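Local coordinates for protein sgbp-b (Bacteroides uniformis, PDB 7K44) that probably binds xyloglucan at the cell surface of a gut bacterium, as a surface glycan-binding protein of a polysaccharide utilization locus, at residues P48-G53 with F89-F94; P126-V131 with Q147-I152; M134-G139 with P202-L207; L261-V266 with D356-Q361. One frame throughout, in Å; residues are numbered along the deposited sequence.

Contact 1: P48-G53 with F89-F94; sequences PLRIVG and FDEISF
Ile51 and Leu49 pack on Phe94 across two antiparallel strands, and this is the tight half of the contact. The Phe94 ring has Leu49 CB over one face and Ile51 at its edge, where Ile51 CD1 comes within 3.8 Å of Phe94 CE1. Phe94 CG sits between its own backbone N and carbonyl carbon (chi1 64°), which brings the ring back toward strand 48-53. Ile51 also meets Ile92, CB to CB at 4.2 Å, and Leu106 and Val108 of strand 103-110 close over this buried layer. Between the strands the backbone bonds are regular; Leu49 N to Phe94 O is 2.8 Å and nearly straight at 174°.

The other face, with Arg50, Val52, Glu91 and Ser93, is looser and wetter. Arg50 bends at chi3, and its NH1 makes a long salt bridge of 3.3 Å to Glu91 OE1, the guanidinium and carboxylate planes 35° apart. One water joins Arg50 NE to Ser93 OG, while a second donates to Glu91 OE2 and is held weakly by Arg50 NH1. With an alanine at Glu91, Arg50 would probably lose the carboxylate of strand 91-95, and the second water its acceptor. One face buried against a second sheet and one turned to solvent fits a beta-sandwich, in which strands 48-54 and 91-95 are the central pair of a four-stranded sheet.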
loop_
_atom_site.group_PDB
_atom_site.type_symbol
_atom_site.label_atom_id
_atom_site.label_comp_id
_atom_site.label_asym_id
_atom_site.label_seq_id
_atom_site.Cartn_x
_atom_site.Cartn_y
_atom_site.Cartn_z
ATOM N N PRO A 48 5.427 -31.519 10.939
ATOM C CA PRO A 48 4.595 -31.823 9.772
ATOM C C PRO A 48 4.747 -30.768 8.691
ATOM O O PRO A 48 4.816 -29.568 8.971
ATOM C CB PRO A 48 3.167 -31.814 10.342
ATOM C CG PRO A 48 3.329 -31.918 11.815
ATOM C CD PRO A 48 4.625 -31.263 12.145
ATOM N N LEU A 49 4.802 -31.230 7.443
ATOM C CA LEU A 49 4.767 -30.356 6.281
ATOM C C LEU A 49 3.661 -30.831 5.351
ATOM O O LEU A 49 3.322 -32.020 5.325
ATOM C CB LEU A 49 6.099 -30.372 5.493
ATOM C CG LEU A 49 7.357 -29.823 6.165
ATOM C CD1 LEU A 49 8.122 -30.938 6.852
ATOM C CD2 LEU A 49 8.260 -29.142 5.142
ATOM N N ARG A 50 3.115 -29.903 4.565
ATOM C CA ARG A 50 2.176 -30.266 3.513
ATOM C C ARG A 50 2.591 -29.585 2.218
ATOM O O ARG A 50 2.616 -28.353 2.145
ATOM C CB ARG A 50 0.743 -29.877 3.890
ATOM C CG ARG A 50 -0.296 -30.508 2.971
ATOM C CD ARG A 50 -1.708 -29.991 3.269
ATOM N NE ARG A 50 -2.196 -30.424 4.574
ATOM C CZ ARG A 50 -3.401 -30.113 5.049
ATOM N NH1 ARG A 50 -4.229 -29.373 4.324
ATOM N NH2 ARG A 50 -3.773 -30.537 6.247
ATOM N N ILE A 51 2.894 -30.384 1.200
ATOM C CA ILE A 51 3.139 -29.848 -0.133
ATOM C C ILE A 51 1.800 -29.613 -0.819
ATOM O O ILE A 51 0.982 -30.533 -0.933
ATOM C CB ILE A 51 4.003 -30.813 -0.954
ATOM C CG1 ILE A 51 5.315 -31.104 -0.235
ATOM C CG2 ILE A 51 4.249 -30.233 -2.346
ATOM C CD1 ILE A 51 6.141 -32.200 -0.922
ATOM N N VAL A 52 1.586 -28.390 -1.295
ATOM C CA VAL A 52 0.341 -27.989 -1.948
ATOM C C VAL A 52 0.641 -27.679 -3.407
ATOM O O VAL A 52 1.477 -26.820 -3.709
ATOM C CB VAL A 52 -0.291 -26.777 -1.250
ATOM C CG1 VAL A 52 -1.549 -26.343 -1.989
ATOM C CG2 VAL A 52 -0.599 -27.122 0.190
ATOM N N GLY A 53 -0.047 -28.365 -4.310
ATOM C CA GLY A 53 0.183 -28.153 -5.724
ATOM C C GLY A 53 -0.881 -28.797 -6.584
ATOM O O GLY A 53 -2.061 -28.439 -6.484
ATOM N N PHE A 89 -5.196 -35.535 -5.304
ATOM C CA PHE A 89 -3.801 -35.577 -5.761
ATOM C C PHE A 89 -3.182 -34.184 -5.854
ATOM O O PHE A 89 -2.426 -33.877 -6.779
ATOM C CB PHE A 89 -3.650 -36.336 -7.085
ATOM C CG PHE A 89 -4.082 -37.776 -7.026
ATOM C CD1 PHE A 89 -5.398 -38.130 -7.281
ATOM C CD2 PHE A 89 -3.172 -38.775 -6.738
ATOM C CE1 PHE A 89 -5.793 -39.451 -7.238
ATOM C CE2 PHE A 89 -3.562 -40.103 -6.692
ATOM C CZ PHE A 89 -4.876 -40.439 -6.942
ATOM N N ASP A 90 -3.504 -33.322 -4.894
ATOM C CA ASP A 90 -2.954 -31.977 -4.905
ATOM C C ASP A 90 -2.342 -31.556 -3.571
ATOM O O ASP A 90 -1.920 -30.400 -3.437
ATOM C CB ASP A 90 -3.964 -30.946 -5.446
ATOM C CG ASP A 90 -5.158 -30.730 -4.523
ATOM O OD1 ASP A 90 -5.284 -31.440 -3.502
ATOM O OD2 ASP A 90 -5.979 -29.836 -4.830
ATOM N N GLU A 91 -2.271 -32.462 -2.596
ATOM C CA GLU A 91 -1.647 -32.168 -1.313
ATOM C C GLU A 91 -0.953 -33.425 -0.800
ATOM O O GLU A 91 -1.541 -34.509 -0.799
ATOM C CB GLU A 91 -2.684 -31.645 -0.304
ATOM C CG GLU A 91 -3.296 -30.297 -0.702
ATOM C CD GLU A 91 -4.297 -29.742 0.301
ATOM O OE1 GLU A 91 -4.631 -30.451 1.272
ATOM O OE2 GLU A 91 -4.750 -28.587 0.112
ATOM N N ILE A 92 0.313 -33.289 -0.400
ATOM C CA ILE A 92 1.111 -34.393 0.125
ATOM C C ILE A 92 1.539 -34.044 1.544
ATOM O O ILE A 92 2.136 -32.985 1.772
ATOM C CB ILE A 92 2.362 -34.647 -0.739
ATOM C CG1 ILE A 92 1.986 -34.958 -2.186
ATOM C CG2 ILE A 92 3.173 -35.788 -0.150
ATOM C CD1 ILE A 92 3.183 -34.890 -3.133
ATOM N N SER A 93 1.261 -34.937 2.493
ATOM C CA SER A 93 1.578 -34.696 3.894
ATOM C C SER A 93 2.678 -35.639 4.361
ATOM O O SER A 93 2.679 -36.822 4.012
ATOM C CB SER A 93 0.334 -34.872 4.769
ATOM O OG SER A 93 -0.584 -33.815 4.525
ATOM N N PHE A 94 3.603 -35.117 5.165
ATOM C CA PHE A 94 4.631 -35.953 5.777
ATOM C C PHE A 94 5.271 -35.208 6.939
ATOM O O PHE A 94 5.172 -33.987 7.043
ATOM C CB PHE A 94 5.707 -36.369 4.762
ATOM C CG PHE A 94 6.498 -35.217 4.202
ATOM C CD1 PHE A 94 6.055 -34.534 3.081
ATOM C CD2 PHE A 94 7.681 -34.815 4.805
ATOM C CE1 PHE A 94 6.781 -33.466 2.565
ATOM C CE2 PHE A 94 8.415 -33.748 4.297
ATOM C CZ PHE A 94 7.969 -33.077 3.170
HETATM O O HOH W 1 -1.436 -32.174 6.729
HETATM O O HOH W 2 -4.302 -27.033 2.208
#

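Contact 2: P126-V131 with Q147-I152; sequences PSISKV and QNFMDI
Phe149, in the loop after strand 141-147, reaches back to touch Pro126 and the first residues of strand 127-131, Ser127 and Ile128. Its CB leaves the backbone with CG anti to the carbonyl carbon (chi1 -69°); these two atoms only carry the ring inward, and contact with 126-131 begins at CD1, 4.2 Å from Pro126 CB, which lies at the ring edge. Next along the rim, CE1 meets Ser127 O at 3.2 Å, the oxygen standing oblique to the ring. CZ, at the far end, lies near that same oxygen and 4.4 Å from Ile128 CG1, again an edge contact. One face of the ring carries the backbone N of Gln147, offset toward the rim.

Where the chains run side by side, Ser127 and Gln147 form an antiparallel hydrogen-bonded pair, the last rung between strands 127-131 and 141-147 of the immunoglobulin-like IPT/TIG domain. Further along, Ser129 and Lys130 both face Leu145 in a classic beta bulge. The two bonds of the rung differ: Ser127 N points to Gln147 O at 3.0 Å, whereas Gln147 N approaches Ser127 O from well above its plane. Ser127 O thus has two neighbours, the Gln147 amide and the Phe149 rim.

Beyond the rung, Pro126 CB packs against Asn148 O at 3.4 Å. On the more open side, Ser127 OG lies 3.6 Å from Gln147 CB, and the Gln147 chain bends at chi2, its amide leading away from the strand. Inward, Ile192 of strand 188-194 packs on both Phe149 and Ile128.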
loop_
_atom_site.group_PDB
_atom_site.type_symbol
_atom_site.label_atom_id
_atom_site.label_comp_id
_atom_site.label_asym_id
_atom_site.label_seq_id
_atom_site.Cartn_x
_atom_site.Cartn_y
_atom_site.Cartn_z
ATOM N N PRO A 126 10.247 -10.780 7.996
ATOM C CA PRO A 126 9.351 -10.145 7.029
ATOM C C PRO A 126 9.964 -8.853 6.515
ATOM O O PRO A 126 10.859 -8.264 7.125
ATOM C CB PRO A 126 8.094 -9.859 7.856
ATOM C CG PRO A 126 8.636 -9.586 9.251
ATOM C CD PRO A 126 9.858 -10.502 9.387
ATOM N N SER A 127 9.468 -8.415 5.367
ATOM C CA SER A 127 9.885 -7.145 4.799
ATOM C C SER A 127 8.668 -6.482 4.183
ATOM O O SER A 127 7.707 -7.152 3.800
ATOM C CB SER A 127 10.985 -7.315 3.745
ATOM O OG SER A 127 10.642 -8.307 2.792
ATOM N N ILE A 128 8.708 -5.154 4.117
ATOM C CA ILE A 128 7.639 -4.354 3.531
ATOM C C ILE A 128 8.205 -3.576 2.355
ATOM O O ILE A 128 9.203 -2.860 2.499
ATOM C CB ILE A 128 7.031 -3.395 4.563
ATOM C CG1 ILE A 128 6.310 -4.185 5.646
ATOM C CG2 ILE A 128 6.075 -2.425 3.861
ATOM C CD1 ILE A 128 6.082 -3.402 6.937
ATOM N N SER A 129 7.576 -3.716 1.189
ATOM C CA SER A 129 8.004 -2.955 0.024
ATOM C C SER A 129 7.079 -1.795 -0.323
ATOM O O SER A 129 7.549 -0.798 -0.874
ATOM C CB SER A 129 8.168 -3.861 -1.199
ATOM O OG SER A 129 6.948 -4.491 -1.538
ATOM N N LYS A 130 5.787 -1.893 -0.022
ATOM C CA LYS A 130 4.845 -0.840 -0.378
ATOM C C LYS A 130 3.689 -0.843 0.614
ATOM O O LYS A 130 3.289 -1.895 1.114
ATOM C CB LYS A 130 4.310 -1.061 -1.799
ATOM C CG LYS A 130 5.022 -0.242 -2.863
ATOM C CD LYS A 130 4.089 0.083 -4.021
ATOM C CE LYS A 130 3.693 -1.166 -4.781
ATOM N NZ LYS A 130 3.119 -0.821 -6.114
ATOM N N VAL A 131 3.142 0.350 0.890
ATOM C CA VAL A 131 1.974 0.504 1.751
ATOM C C VAL A 131 0.968 1.380 1.013
ATOM O O VAL A 131 1.347 2.320 0.301
ATOM C CB VAL A 131 2.317 1.106 3.133
ATOM C CG1 VAL A 131 1.122 1.018 4.063
ATOM C CG2 VAL A 131 3.506 0.409 3.747
ATOM N N GLN A 147 7.257 -9.400 1.853
ATOM C CA GLN A 147 7.617 -10.811 1.762
ATOM C C GLN A 147 7.632 -11.406 3.157
ATOM O O GLN A 147 7.921 -10.716 4.139
ATOM C CB GLN A 147 9.001 -11.012 1.125
ATOM C CG GLN A 147 9.124 -10.511 -0.312
ATOM C CD GLN A 147 8.285 -11.317 -1.289
ATOM O OE1 GLN A 147 7.971 -12.477 -1.042
ATOM N NE2 GLN A 147 7.926 -10.700 -2.408
ATOM N N ASN A 148 7.324 -12.706 3.229
ATOM C CA ASN A 148 7.468 -13.489 4.459
ATOM C C ASN A 148 6.536 -13.029 5.581
ATOM O O ASN A 148 6.939 -12.882 6.737
ATOM C CB ASN A 148 8.926 -13.572 4.899
ATOM C CG ASN A 148 9.774 -14.246 3.858
ATOM O OD1 ASN A 148 9.546 -15.411 3.535
ATOM N ND2 ASN A 148 10.707 -13.509 3.278
ATOM N N PHE A 149 5.261 -12.835 5.231
ATOM C CA PHE A 149 4.219 -12.440 6.172
ATOM C C PHE A 149 3.587 -13.625 6.921
ATOM O O PHE A 149 2.498 -13.488 7.489
ATOM C CB PHE A 149 3.123 -11.645 5.447
ATOM C CG PHE A 149 3.548 -10.272 4.967
ATOM C CD1 PHE A 149 4.634 -9.611 5.518
ATOM C CD2 PHE A 149 2.831 -9.643 3.956
ATOM C CE1 PHE A 149 5.001 -8.347 5.069
ATOM C CE2 PHE A 149 3.184 -8.375 3.503
ATOM C CZ PHE A 149 4.271 -7.724 4.058
ATOM N N MET A 150 4.235 -14.781 6.935
ATOM C CA MET A 150 3.717 -15.940 7.646
ATOM C C MET A 150 3.824 -15.742 9.155
ATOM O O MET A 150 4.742 -15.091 9.655
ATOM C CB MET A 150 4.579 -17.143 7.279
ATOM C CG MET A 150 6.069 -16.796 7.388
ATOM S SD MET A 150 7.164 -17.615 6.236
ATOM C CE MET A 150 6.665 -16.886 4.691
ATOM N N ASP A 151 2.877 -16.329 9.890
ATOM C CA ASP A 151 2.910 -16.368 11.354
ATOM C C ASP A 151 2.984 -14.963 11.953
ATOM O O ASP A 151 3.888 -14.625 12.721
ATOM C CB ASP A 151 4.044 -17.260 11.871
ATOM C CG ASP A 151 3.971 -18.663 11.321
ATOM O OD1 ASP A 151 2.850 -19.209 11.230
ATOM O OD2 ASP A 151 5.031 -19.213 10.973
ATOM N N ILE A 152 1.993 -14.150 11.597
ATOM C CA ILE A 152 1.953 -12.775 12.074
ATOM C C ILE A 152 1.675 -12.746 13.569
ATOM O O ILE A 152 0.781 -13.445 14.071
ATOM C CB ILE A 152 0.908 -11.963 11.298
ATOM C CG1 ILE A 152 1.417 -11.667 9.895
ATOM C CG2 ILE A 152 0.592 -10.650 12.028
ATOM C CD1 ILE A 152 0.444 -10.904 9.065
HETATM O O HOH W 3 8.517 -7.349 -2.093
#

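Contact 3: M134-G139 with P202-L207; sequences MMPITG and PGFYPL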
loop_
_atom_site.group_PDB
_atom_site.type_symbol
_atom_site.label_atom_id
_atom_site.label_comp_id
_atom_site.label_asym_id
_atom_site.label_seq_id
_atom_site.Cartn_x
_atom_site.Cartn_y
_atom_site.Cartn_z
ATOM N N MET A 134 0.430 6.282 3.678
ATOM C CA MET A 134 1.175 6.584 4.894
ATOM C C MET A 134 0.312 7.275 5.928
ATOM O O MET A 134 0.784 7.550 7.035
ATOM C CB MET A 134 2.398 7.446 4.589
ATOM C CG MET A 134 3.443 6.755 3.738
ATOM S SD MET A 134 4.359 5.453 4.612
ATOM C CE MET A 134 5.646 6.430 5.386
ATOM N N MET A 135 -0.943 7.565 5.597
ATOM C CA MET A 135 -1.860 8.204 6.543
ATOM C C MET A 135 -3.266 7.649 6.350
ATOM O O MET A 135 -4.208 8.382 6.046
ATOM C CB MET A 135 -1.822 9.730 6.412
ATOM C CG MET A 135 -2.418 10.411 7.618
ATOM S SD MET A 135 -2.274 12.209 7.561
ATOM C CE MET A 135 -0.557 12.410 7.971
ATOM N N PRO A 136 -3.451 6.344 6.551
ATOM C CA PRO A 136 -4.783 5.761 6.343
ATOM C C PRO A 136 -5.801 6.295 7.338
ATOM O O PRO A 136 -5.515 6.502 8.523
ATOM C CB PRO A 136 -4.560 4.255 6.552
ATOM C CG PRO A 136 -3.088 4.072 6.487
ATOM C CD PRO A 136 -2.479 5.332 7.000
ATOM N N ILE A 137 -6.998 6.509 6.842
ATOM C CA ILE A 137 -8.101 6.969 7.672
ATOM C C ILE A 137 -8.656 5.808 8.497
ATOM O O ILE A 137 -8.824 4.689 7.998
ATOM C CB ILE A 137 -9.162 7.601 6.768
ATOM C CG1 ILE A 137 -8.622 8.920 6.210
ATOM C CG2 ILE A 137 -10.440 7.882 7.537
ATOM C CD1 ILE A 137 -9.448 9.452 5.094
ATOM N N THR A 138 -8.926 6.077 9.775
ATOM C CA THR A 138 -9.410 5.043 10.689
ATOM C C THR A 138 -10.673 4.387 10.145
ATOM O O THR A 138 -11.596 5.068 9.686
ATOM C CB THR A 138 -9.663 5.649 12.070
ATOM O OG1 THR A 138 -8.414 6.041 12.649
ATOM C CG2 THR A 138 -10.375 4.654 13.006
ATOM N N GLY A 139 -10.700 3.053 10.171
ATOM C CA GLY A 139 -11.824 2.311 9.660
ATOM C C GLY A 139 -11.693 1.841 8.233
ATOM O O GLY A 139 -12.437 0.940 7.826
ATOM N N PRO A 202 9.504 3.573 8.604
ATOM C CA PRO A 202 9.537 4.854 9.317
ATOM C C PRO A 202 8.782 5.925 8.538
ATOM O O PRO A 202 8.464 5.771 7.359
ATOM C CB PRO A 202 11.027 5.180 9.366
ATOM C CG PRO A 202 11.568 4.549 8.115
ATOM C CD PRO A 202 10.766 3.296 7.896
ATOM N N GLY A 203 8.504 7.032 9.222
ATOM C CA GLY A 203 7.790 8.120 8.579
ATOM C C GLY A 203 6.302 7.903 8.445
ATOM O O GLY A 203 5.632 8.685 7.761
ATOM N N PHE A 204 5.764 6.870 9.081
ATOM C CA PHE A 204 4.346 6.564 8.974
ATOM C C PHE A 204 3.508 7.561 9.778
ATOM O O PHE A 204 3.926 8.072 10.821
ATOM C CB PHE A 204 4.112 5.135 9.479
ATOM C CG PHE A 204 2.737 4.620 9.206
ATOM C CD1 PHE A 204 2.362 4.252 7.925
ATOM C CD2 PHE A 204 1.829 4.482 10.238
ATOM C CE1 PHE A 204 1.080 3.778 7.679
ATOM C CE2 PHE A 204 0.553 4.017 10.002
ATOM C CZ PHE A 204 0.183 3.655 8.725
ATOM N N TYR A 205 2.317 7.857 9.265
ATOM C CA TYR A 205 1.386 8.785 9.898
ATOM C C TYR A 205 1.973 10.162 10.224
ATOM O O TYR A 205 1.957 10.593 11.385
ATOM C CB TYR A 205 0.721 8.162 11.119
ATOM C CG TYR A 205 -0.768 8.401 11.102
ATOM C CD1 TYR A 205 -1.612 7.596 10.341
ATOM C CD2 TYR A 205 -1.320 9.462 11.801
ATOM C CE1 TYR A 205 -2.985 7.836 10.312
ATOM C CE2 TYR A 205 -2.691 9.708 11.772
ATOM C CZ TYR A 205 -3.508 8.890 11.027
ATOM O OH TYR A 205 -4.866 9.135 10.994
ATOM N N PRO A 206 2.481 10.888 9.217
ATOM C CA PRO A 206 3.206 12.160 9.436
ATOM C C PRO A 206 2.283 13.344 9.711
ATOM O O PRO A 206 2.192 14.332 8.956
ATOM C CB PRO A 206 3.990 12.319 8.130
ATOM C CG PRO A 206 3.117 11.680 7.104
ATOM C CD PRO A 206 2.466 10.499 7.794
ATOM N N LEU A 207 1.598 13.273 10.852
ATOM C CA LEU A 207 0.661 14.337 11.216
ATOM C C LEU A 207 1.347 15.687 11.371
ATOM O O LEU A 207 0.737 16.728 11.100
ATOM C CB LEU A 207 -0.044 13.993 12.525
ATOM C CG LEU A 207 -1.099 12.898 12.460
ATOM C CD1 LEU A 207 -1.706 12.685 13.837
ATOM C CD2 LEU A 207 -2.165 13.286 11.442
#
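Met134 and Met135 run past Phe204 and Tyr205 without forming a beta ladder, and a single backbone bond joins the two segments. Tyr205 N gives its hydrogen to Met134 O at 2.7 Å; the carbonyl points almost straight at the donor, though the angle at the hydrogen is only 141°. Gly203 and Phe204 form a G1 beta bulge opposite Cys188, and Pro206 is the centre of an inverse gamma turn.

Met134 O is shared. Besides accepting from Tyr205, it stands over one face of the Phe204 ring, toward the rim. Bends at chi2 and chi3 curl the Met134 side chain round until CE touches Gly203 O at 3.3 Å, while SD makes a Met-aromatic contact at the edge of the Phe204 ring. Pro136 comes at the far end of that ring obliquely, from the side that Met134 O is on, with CD 3.6 Å from Phe204 CZ.

Met135 is laid across Tyr205 at about a right angle. Its CG, anti to the backbone N (chi1 -163°), makes a CH-pi contact 3.9 Å from the ring centroid, and SD lies farther above the same ring. CE then reaches Pro206 CD at 3.6 Å and Leu207 CD2. Pro136 O lies in plane at the Tyr205 edge, 3.4 Å from CE1, and this buried oxygen has no hydrogen-bond partner in the model.

Around this junction, Phe204 packs on Cys188 and Leu190 of strand 188-194, while Met135 and Pro206 reach Asn379, Arg381 and Val383 of strand 371-384, joining the IPT/TIG domain to the glycan-binding domain.

Contact 4: L261-V266 with D356-Q361; sequences LQNGAV and DELALQ
Gln262 holds out a flat amide between Glu357 and Gln361, with the methyl of Ala359 leaning obliquely over one face, Ala359 CB 3.5 Å from Gln262 NE2. At one end, Gln262 OE1 accepts from Gln361 NE2 at 2.8 Å, a straight bond of 169°. The donor comes from the other side of the Gln262 amide plane, yet the oxygen lies in the plane of the Gln361 amide, the two amides 54° apart. At the other end, Gln262 NE2 gives a weak bond of 3.1 Å to Glu357 OE2, whose carboxylate stands nearly square to the amide at 83°. The bend at chi2 folds Gln262 back over the neighbouring strand to reach both. A leucine in place of Gln262 would probably leave Gln361 NE2 without this acceptor and Glu357 without its weak amide donor.

On the face with Leu261, Leu358 and Leu360, the flat group is the Asn263 amide. Asn263 ND2 bonds Leu358 O at 2.9 Å, and this oxygen also accepts from Asn263 N, the two donors arriving from opposite faces of its carbonyl plane. Asn263 OD1 turns instead to Tyr214 OH, so both ends of the buried amide have a partner. Leu360 CD1 packs 4.0 Å from Asn263 ND2, and Ala265 CB meets Leu358 CB.

Strands 255-264 and 357-364 are antiparallel neighbours inside a five-stranded sheet, flanked by 219-222 and 300-305. Phe377 and Phe380 of strand 371-384 pack on the leucine face from the opposing sheet, while Trp222 and Tyr304 pack on the sheet face that bears Gln262, and Tyr304 OH takes a second weak bond from Gln262 NE2.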
loop_
_atom_site.group_PDB
_atom_site.type_symbol
_atom_site.label_atom_id
_atom_site.label_comp_id
_atom_site.label_asym_id
_atom_site.label_seq_id
_atom_site.Cartn_x
_atom_site.Cartn_y
_atom_site.Cartn_z
ATOM N N LEU A 261 -11.067 24.072 -5.113
ATOM C CA LEU A 261 -10.824 24.144 -3.679
ATOM C C LEU A 261 -9.699 25.152 -3.517
ATOM O O LEU A 261 -8.538 24.861 -3.838
ATOM C CB LEU A 261 -10.405 22.799 -3.097
ATOM C CG LEU A 261 -11.401 21.657 -3.167
ATOM C CD1 LEU A 261 -10.785 20.400 -2.524
ATOM C CD2 LEU A 261 -12.694 22.037 -2.468
ATOM N N GLN A 262 -10.028 26.367 -3.079
ATOM C CA GLN A 262 -9.033 27.405 -2.843
ATOM C C GLN A 262 -8.929 27.506 -1.333
ATOM O O GLN A 262 -9.907 27.844 -0.664
ATOM C CB GLN A 262 -9.451 28.739 -3.464
ATOM C CG GLN A 262 -9.890 28.602 -4.920
ATOM C CD GLN A 262 -8.736 28.504 -5.910
ATOM O OE1 GLN A 262 -8.785 27.692 -6.821
ATOM N NE2 GLN A 262 -7.707 29.325 -5.735
ATOM N N ASN A 263 -7.765 27.176 -0.795
ATOM C CA ASN A 263 -7.604 26.944 0.629
ATOM C C ASN A 263 -6.443 27.761 1.164
ATOM O O ASN A 263 -5.472 28.031 0.452
ATOM C CB ASN A 263 -7.230 25.458 0.900
ATOM C CG ASN A 263 -8.106 24.470 0.144
ATOM O OD1 ASN A 263 -9.233 24.171 0.548
ATOM N ND2 ASN A 263 -7.576 23.935 -0.961
ATOM N N GLY A 264 -6.530 28.128 2.443
ATOM C CA GLY A 264 -5.368 28.617 3.149
ATOM C C GLY A 264 -4.672 27.464 3.854
ATOM O O GLY A 264 -5.286 26.735 4.637
ATOM N N ALA A 265 -3.388 27.266 3.573
ATOM C CA ALA A 265 -2.629 26.206 4.217
ATOM C C ALA A 265 -1.687 26.803 5.256
ATOM O O ALA A 265 -1.400 28.008 5.246
ATOM C CB ALA A 265 -1.833 25.409 3.175
ATOM N N VAL A 266 -1.229 25.957 6.172
ATOM C CA VAL A 266 -0.303 26.352 7.228
ATOM C C VAL A 266 1.024 25.672 6.928
ATOM O O VAL A 266 1.182 24.466 7.147
ATOM C CB VAL A 266 -0.824 25.981 8.616
ATOM C CG1 VAL A 266 0.210 26.336 9.677
ATOM C CG2 VAL A 266 -2.133 26.679 8.878
ATOM N N ASP A 356 -0.128 32.034 1.187
ATOM C CA ASP A 356 -0.376 30.777 1.885
ATOM C C ASP A 356 -1.276 29.805 1.136
ATOM O O ASP A 356 -1.562 28.725 1.671
ATOM C CB ASP A 356 -0.962 31.034 3.288
ATOM C CG ASP A 356 -2.287 31.786 3.246
ATOM O OD1 ASP A 356 -3.042 31.649 2.261
ATOM O OD2 ASP A 356 -2.578 32.547 4.196
ATOM N N GLU A 357 -1.713 30.131 -0.076
ATOM C CA GLU A 357 -2.785 29.370 -0.705
ATOM C C GLU A 357 -2.320 27.986 -1.170
ATOM O O GLU A 357 -1.178 27.783 -1.599
ATOM C CB GLU A 357 -3.352 30.137 -1.895
ATOM C CG GLU A 357 -4.604 29.502 -2.503
ATOM C CD GLU A 357 -5.200 30.363 -3.594
ATOM O OE1 GLU A 357 -4.535 30.583 -4.624
ATOM O OE2 GLU A 357 -6.338 30.849 -3.413
ATOM N N LEU A 358 -3.240 27.036 -1.084
ATOM C CA LEU A 358 -3.130 25.720 -1.710
ATOM C C LEU A 358 -4.379 25.607 -2.573
ATOM O O LEU A 358 -5.497 25.646 -2.049
ATOM C CB LEU A 358 -3.084 24.644 -0.627
ATOM C CG LEU A 358 -2.727 23.207 -1.015
ATOM C CD1 LEU A 358 -2.310 22.408 0.218
ATOM C CD2 LEU A 358 -3.878 22.527 -1.706
ATOM N N ALA A 359 -4.209 25.540 -3.891
ATOM C CA ALA A 359 -5.334 25.568 -4.820
ATOM C C ALA A 359 -5.392 24.325 -5.703
ATOM O O ALA A 359 -4.371 23.882 -6.245
ATOM C CB ALA A 359 -5.300 26.814 -5.709
ATOM N N LEU A 360 -6.607 23.796 -5.876
ATOM C CA LEU A 360 -6.915 22.726 -6.816
ATOM C C LEU A 360 -8.092 23.175 -7.666
ATOM O O LEU A 360 -9.082 23.678 -7.128
ATOM C CB LEU A 360 -7.302 21.421 -6.107
ATOM C CG LEU A 360 -6.295 20.759 -5.169
ATOM C CD1 LEU A 360 -6.442 21.327 -3.766
ATOM C CD2 LEU A 360 -6.549 19.262 -5.154
ATOM N N GLN A 361 -7.996 23.010 -8.985
ATOM C CA GLN A 361 -9.083 23.419 -9.869
ATOM C C GLN A 361 -9.355 22.354 -10.912
ATOM O O GLN A 361 -8.424 21.871 -11.570
ATOM C CB GLN A 361 -8.778 24.740 -10.569
ATOM C CG GLN A 361 -8.395 25.835 -9.617
ATOM C CD GLN A 361 -8.165 27.157 -10.313
ATOM O OE1 GLN A 361 -7.970 27.204 -11.527
ATOM N NE2 GLN A 361 -8.210 28.251 -9.548
#

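In the fold
The contacts follow the chain through an elongated beta protein. Contact 1 closes first, in an N-terminal sandwich, and contact 4 comes last, its centre about 59 Å away on the opposite side of the chain's centre. Between them, contacts 2 and 3 share the IPT/TIG domain: their segments alternate along the sequence and their centres are about 18 Å apart. Contact 2 lies at the edge of one of that domain's two sheets, whereas contact 3 sits where the domain meets the xyloglucan-binding domain, about 22 Å between centres from contact 4. The side chains of Met135 and Asn263 are about 9 and 11 Å from the calcium ion. Such a string could hold the glycan-binding end away from the membrane.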